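Local coordinates for uncharacterized protein PA2218 (Pseudomonas aeruginosa, PDB 2HDW) that is of unknown function but has an alpha/beta hydrolase fold and is probably a hydrolase, at residues Val218-Glu221 against Gln222-Thr226. Sequence-based numbering, arbitrary orientation.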
# COMPACT_ATOMS: atom_id res chain seq x y z
N VAL A 218 7.96 -13.77 17.60
CA VAL A 218 9.01 -13.04 18.30
C VAL A 218 8.71 -12.91 19.78
O VAL A 218 7.67 -12.38 20.17
CB VAL A 218 9.19 -11.61 17.71
CG1 VAL A 218 10.22 -10.84 18.52
CG2 VAL A 218 9.63 -11.70 16.26
N THR A 219 9.62 -13.40 20.62
CA THR A 219 9.44 -13.30 22.06
C THR A 219 10.04 -11.98 22.51
O THR A 219 10.79 -11.34 21.76
CB THR A 219 10.19 -14.42 22.79
OG1 THR A 219 11.59 -14.31 22.51
CG2 THR A 219 9.69 -15.80 22.33
N LEU A 220 9.72 -11.55 23.73
CA LEU A 220 10.26 -10.31 24.25
C LEU A 220 11.78 -10.33 24.19
O LEU A 220 12.41 -9.33 23.85
CB LEU A 220 9.84 -10.11 25.71
CG LEU A 220 10.52 -8.93 26.41
CD1 LEU A 220 10.09 -7.61 25.74
CD2 LEU A 220 10.14 -8.93 27.89
N GLU A 221 12.37 -11.48 24.51
CA GLU A 221 13.82 -11.63 24.50
C GLU A 221 14.38 -11.38 23.11
O GLU A 221 15.40 -10.71 22.95
CB GLU A 221 14.21 -13.03 24.98
CG GLU A 221 15.70 -13.35 24.88
CD GLU A 221 16.13 -13.76 23.48
OE1 GLU A 221 15.62 -14.79 22.97
OE2 GLU A 221 16.96 -13.04 22.88
N GLN A 222 13.72 -11.94 22.10
CA GLN A 222 14.14 -11.78 20.72
C GLN A 222 13.90 -10.34 20.26
O GLN A 222 14.72 -9.77 19.53
CB GLN A 222 13.39 -12.77 19.84
CG GLN A 222 13.55 -14.22 20.33
CD GLN A 222 12.83 -15.24 19.48
OE1 GLN A 222 11.60 -15.22 19.34
NE2 GLN A 222 13.60 -16.16 18.90
N ARG A 223 12.79 -9.75 20.69
CA ARG A 223 12.46 -8.37 20.32
C ARG A 223 13.50 -7.44 20.92
O ARG A 223 13.99 -6.52 20.26
CB ARG A 223 11.07 -7.99 20.86
CG ARG A 223 10.71 -6.51 20.68
CD ARG A 223 9.39 -6.15 21.35
NE ARG A 223 9.23 -4.70 21.51
CZ ARG A 223 8.61 -3.90 20.65
NH1 ARG A 223 8.05 -4.40 19.55
NH2 ARG A 223 8.58 -2.59 20.87
N THR A 224 13.84 -7.68 22.19
CA THR A 224 14.82 -6.87 22.90
C THR A 224 16.18 -6.98 22.21
O THR A 224 16.90 -5.99 22.07
CB THR A 224 14.94 -7.33 24.36
OG1 THR A 224 13.67 -7.18 25.01
CG2 THR A 224 16.00 -6.51 25.11
N ARG A 225 16.53 -8.19 21.79
CA ARG A 225 17.79 -8.44 21.11
C ARG A 225 17.83 -7.63 19.81
O ARG A 225 18.85 -7.01 19.49
CB ARG A 225 17.90 -9.94 20.80
CG ARG A 225 19.20 -10.39 20.16
CD ARG A 225 18.95 -11.70 19.40
NE ARG A 225 18.14 -12.62 20.19
CZ ARG A 225 17.31 -13.53 19.68
NH1 ARG A 225 17.18 -13.64 18.36
NH2 ARG A 225 16.61 -14.32 20.48
N THR A 226 16.73 -7.63 19.07
CA THR A 226 16.65 -6.89 17.81
C THR A 226 16.82 -5.39 18.06
O THR A 226 17.54 -4.71 17.34
CB THR A 226 15.30 -7.15 17.10
OG1 THR A 226 15.22 -8.53 16.73
CG2 THR A 226 15.18 -6.29 15.83
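Thr219 and Gln222 form a capping box at the start of helix 220-240, each side chain accepting from the other's backbone. Thr219 OG1 accepts a hydrogen bond from Gln222 N (3.2 Å); its chi1 of 61°, with OG1 between backbone N and carbonyl carbon, turns the hydroxyl onto the first helical turn. In return, Thr219 N bonds Gln222 OE1 at 3.0 Å, meeting a lone pair in the amide plane; both N-H...O angles are 159°. Thr219 O receives Arg223 N at 2.8 Å. From the same first turn, Glu221 reaches forward to Arg225, four residues on: the carboxylate and guanidinium planes lie 24° apart, Arg225 NE meets the syn lone pair of Glu221 OE2 at 3.0 Å, and Arg225 NH2 straddles Glu221 OE1 and OE2 in weak, bent bonds, 2.7 Å to each. Leu220 O is gripped twice by Thr224, by N and by OG1 (2.7 Å to Leu220 O), from opposite faces of its plane. Val218 CG1 packs against Arg223 CB at 3.8 Å, while Arg223 NH2 bonds Met293 O, just past helix 289-292. The box supplies acceptors for the N-H groups of Gln222 and, before the helix, Thr219; the acidic Glu221 would probably interact favourably with the helix dipole.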